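Local coordinates for protein probable CoA-transferase alpha subunit (Rhodococcus jostii, PDB 6COJ) that probably acts as the alpha subunit of a CoA-transferase-family enzyme and binds a CoA thioester carrying a spirocyclic lactone acyl group, at residues V81-Y86 / A111-D116. The protein carries 1 engineered substitution. Numbering follows the deposited sequence.
Sequences VTKAYY and AVREMD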
ATOM      1  N   VAL A  81     -11.840 -18.531  21.953  1.00 19.75           N
ATOM      2  CA  VAL A  81     -12.333 -17.805  20.784  1.00 17.51           C
ATOM      3  C   VAL A  81     -13.853 -17.845  20.779  1.00 21.37           C
ATOM      4  O   VAL A  81     -14.460 -18.924  20.835  1.00 24.29           O
ATOM      5  CB  VAL A  81     -11.769 -18.388  19.482  1.00 17.04           C
ATOM      6  CG1 VAL A  81     -12.268 -17.586  18.279  1.00 18.98           C
ATOM      7  CG2 VAL A  81     -10.252 -18.408  19.535  1.00 19.85           C
ATOM      8  N   THR A  82     -14.470 -16.669  20.734  1.00 16.72           N
ATOM      9  CA  THR A  82     -15.911 -16.543  20.564  1.00 18.51           C
ATOM     10  C   THR A  82     -16.287 -16.268  19.118  1.00 16.85           C
ATOM     11  O   THR A  82     -17.273 -16.819  18.615  1.00 18.70           O
ATOM     12  CB  THR A  82     -16.432 -15.399  21.442  1.00 20.92           C
ATOM     13  OG1 THR A  82     -16.196 -15.715  22.815  1.00 25.52           O
ATOM     14  CG2 THR A  82     -17.933 -15.181  21.241  1.00 25.38           C
ATOM     15  N   LYS A  83     -15.515 -15.425  18.443  1.00 17.17           N
ATOM     16  CA  LYS A  83     -15.814 -14.995  17.092  1.00 16.73           C
ATOM     17  C   LYS A  83     -14.490 -14.870  16.357  1.00 14.95           C
ATOM     18  O   LYS A  83     -13.479 -14.477  16.949  1.00 15.92           O
ATOM     19  CB  LYS A  83     -16.547 -13.647  17.131  1.00 20.10           C
ATOM     20  CG  LYS A  83     -17.135 -13.190  15.807  1.00 23.43           C
ATOM     21  CD  LYS A  83     -18.007 -11.963  16.016  1.00 22.86           C
ATOM     22  CE  LYS A  83     -18.670 -11.516  14.714  1.00 28.59           C
ATOM     23  NZ  LYS A  83     -19.433 -10.237  14.855  1.00 34.58           N
ATOM     24  N   ALA A  84     -14.486 -15.237  15.082  1.00 16.69           N
ATOM     25  CA  ALA A  84     -13.252 -15.216  14.309  1.00 15.53           C
ATOM     26  C   ALA A  84     -13.498 -14.599  12.944  1.00 16.09           C
ATOM     27  O   ALA A  84     -14.432 -14.996  12.241  1.00 17.32           O
ATOM     28  CB  ALA A  84     -12.658 -16.627  14.167  1.00 16.06           C
ATOM     29  N   TYR A  85     -12.648 -13.634  12.583  1.00 14.40           N
ATOM     30  CA  TYR A  85     -12.603 -13.017  11.265  1.00 14.77           C
ATOM     31  C   TYR A  85     -11.322 -13.501  10.598  1.00 15.06           C
ATOM     32  O   TYR A  85     -10.232 -13.247  11.114  1.00 16.70           O
ATOM     33  CB  TYR A  85     -12.521 -11.497  11.417  1.00 14.25           C
ATOM     34  CG  TYR A  85     -13.758 -10.817  11.968  1.00 15.57           C
ATOM     35  CD1 TYR A  85     -14.072 -10.879  13.321  1.00 15.17           C
ATOM     36  CD2 TYR A  85     -14.603 -10.099  11.132  1.00 15.49           C
ATOM     37  CE1 TYR A  85     -15.206 -10.254  13.823  1.00 18.37           C
ATOM     38  CE2 TYR A  85     -15.735  -9.465  11.627  1.00 16.21           C
ATOM     39  CZ  TYR A  85     -16.028  -9.550  12.976  1.00 18.07           C
ATOM     40  OH  TYR A  85     -17.142  -8.931  13.494  1.00 21.14           O
ATOM     41  N   TYR A  86     -11.438 -14.178   9.452  1.00 12.94           N
ATOM     42  CA  TYR A  86     -10.242 -14.767   8.846  1.00 14.47           C
ATOM     43  C   TYR A  86     -10.458 -14.949   7.354  1.00 13.82           C
ATOM     44  O   TYR A  86     -11.593 -15.105   6.891  1.00 14.13           O
ATOM     45  CB  TYR A  86      -9.894 -16.130   9.491  1.00 14.71           C
ATOM     46  CG  TYR A  86     -11.050 -17.114   9.434  1.00 13.84           C
ATOM     47  CD1 TYR A  86     -12.001 -17.157  10.444  1.00 13.81           C
ATOM     48  CD2 TYR A  86     -11.217 -17.957   8.340  1.00 14.77           C
ATOM     49  CE1 TYR A  86     -13.076 -18.032  10.384  1.00 15.19           C
ATOM     50  CE2 TYR A  86     -12.298 -18.822   8.263  1.00 14.55           C
ATOM     51  CZ  TYR A  86     -13.222 -18.844   9.276  1.00 14.69           C
ATOM     52  OH  TYR A  86     -14.292 -19.703   9.213  1.00 15.92           O
ATOM     53  N   ALA A 111     -18.470 -18.215  16.300  1.00 20.98           N
ATOM     54  CA  ALA A 111     -19.178 -17.522  15.236  1.00 20.56           C
ATOM     55  C   ALA A 111     -18.121 -17.032  14.264  1.00 20.82           C
ATOM     56  O   ALA A 111     -17.117 -16.451  14.686  1.00 23.49           O
ATOM     57  CB  ALA A 111     -19.949 -16.330  15.802  1.00 21.84           C
ATOM     58  N   VAL A 112     -18.310 -17.289  12.977  1.00 16.43           N
ATOM     59  CA  VAL A 112     -17.287 -16.945  11.991  1.00 15.68           C
ATOM     60  C   VAL A 112     -17.747 -15.806  11.096  1.00 15.85           C
ATOM     61  O   VAL A 112     -18.905 -15.756  10.661  1.00 17.74           O
ATOM     62  CB  VAL A 112     -16.755 -18.140  11.170  1.00 16.26           C
ATOM     63  CG1 VAL A 112     -16.174 -19.221  12.094  1.00 16.95           C
ATOM     64  CG2 VAL A 112     -17.832 -18.717  10.273  1.00 19.51           C
ATOM     65  N   ARG A 113     -16.817 -14.887  10.831  1.00 14.09           N
ATOM     66  CA  ARG A 113     -16.958 -13.928   9.742  1.00 15.90           C
ATOM     67  C   ARG A 113     -15.850 -14.221   8.738  1.00 15.82           C
ATOM     68  O   ARG A 113     -14.922 -13.422   8.531  1.00 16.31           O
ATOM     69  CB  ARG A 113     -16.931 -12.497  10.264  1.00 15.93           C
ATOM     70  CG  ARG A 113     -18.083 -12.177  11.210  1.00 17.25           C
ATOM     71  CD  ARG A 113     -19.461 -12.270  10.524  1.00 17.08           C
ATOM     72  NE  ARG A 113     -20.534 -11.977  11.468  1.00 18.47           N
ATOM     73  CZ  ARG A 113     -21.167 -12.899  12.184  1.00 22.45           C
ATOM     74  NH1 ARG A 113     -20.855 -14.181  12.039  1.00 22.26           N
ATOM     75  NH2 ARG A 113     -22.118 -12.531  13.031  1.00 23.82           N
ATOM     76  N   GLU A 114     -15.948 -15.401   8.138  1.00 16.24           N
ATOM     77  CA  GLU A 114     -15.031 -15.838   7.103  1.00 15.40           C
ATOM     78  C   GLU A 114     -15.149 -14.901   5.907  1.00 15.05           C
ATOM     79  O   GLU A 114     -16.239 -14.421   5.578  1.00 15.84           O
ATOM     80  CB  GLU A 114     -15.417 -17.272   6.721  1.00 16.58           C
ATOM     81  CG  GLU A 114     -14.513 -17.925   5.701  1.00 16.85           C
ATOM     82  CD  GLU A 114     -14.782 -19.409   5.571  1.00 15.99           C
ATOM     83  OE1 GLU A 114     -14.919 -20.078   6.611  1.00 17.04           O
ATOM     84  OE2 GLU A 114     -14.871 -19.901   4.428  1.00 16.54           O
ATOM     85  N   MET A 115     -14.018 -14.619   5.267  1.00 14.38           N
ATOM     86  CA  MET A 115     -14.020 -13.641   4.189  1.00 15.16           C
ATOM     87  C   MET A 115     -12.930 -13.981   3.189  1.00 13.52           C
ATOM     88  O   MET A 115     -12.017 -14.760   3.475  1.00 15.13           O
ATOM     89  CB  MET A 115     -13.826 -12.223   4.735  1.00 15.40           C
ATOM     90  CG  MET A 115     -12.435 -11.965   5.296  1.00 14.13           C
ATOM     91  SD  MET A 115     -12.297 -10.345   6.091  1.00 13.84           S
ATOM     92  CE  MET A 115     -12.478 -10.810   7.820  1.00 15.37           C
ATOM     93  N   ASP A 116     -13.029 -13.390   1.999  1.00 13.25           N
ATOM     94  CA  ASP A 116     -11.948 -13.542   1.033  1.00 14.24           C
ATOM     95  C   ASP A 116     -10.639 -13.027   1.633  1.00 12.93           C
ATOM     96  O   ASP A 116     -10.628 -12.065   2.404  1.00 14.18           O
ATOM     97  CB  ASP A 116     -12.273 -12.780  -0.250  1.00 16.82           C
ATOM     98  CG  ASP A 116     -11.115 -12.774  -1.220  1.00 15.82           C
ATOM     99  OD1 ASP A 116     -10.975 -13.749  -1.995  1.00 17.28           O
ATOM    100  OD2 ASP A 116     -10.336 -11.801  -1.189  1.00 15.07           O
TER
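The ring of Tyr85 lies alongside the side chain of Arg113, the two pointing the same way. Its CB meets the methyl CE of Met115 at 3.7 Å, and that methyl sits at the ring edge, in plane. Further out, CD2 and CE2 take the CB of Arg113 over one face (CB to the Tyr85 centroid 3.8 Å), a CH-pi contact displaced toward the rim, while CE2 and CZ run on to Arg113 CG. The tip, OH, accepts a bond from Lys83 NZ at 3.0 Å and is also hydrogen-bonded to Glu151. That carboxylate forms salt bridges with both Lys83 NZ and Arg113 NE, which holds the two basic groups side by side. Cutting Tyr85 back to an alanine would probably bare the Arg113 aliphatic chain on this side and leave Glu151 and the Lys83 ammonium group without their shared hydroxyl.

The backbone frame is parallel: 111-114 is an outermost strand of the chain's seven-stranded parallel sheet, joined to its neighbour 81-86 through helix 99-106 as a beta-alpha-beta crossover. Ala84 is gripped twice, its N bonding Ala111 O and its O taking the N-H of Arg113 at 2.8 Å, almost straight at 171°.

On the other face Tyr86, with chi1 56° placing CG between backbone N and carbonyl carbon, brings its ring beneath Glu114 CA and its edge against Val112 CG1. Its OH donates to the anti lone pair of Glu114 OE1 at 2.7 Å, with ring and carboxylate planes 49° apart. Glu114 OE2 turns instead to a polar side chain of a different protein's chain, and Phe101 meets the Tyr86 ring edge-to-face.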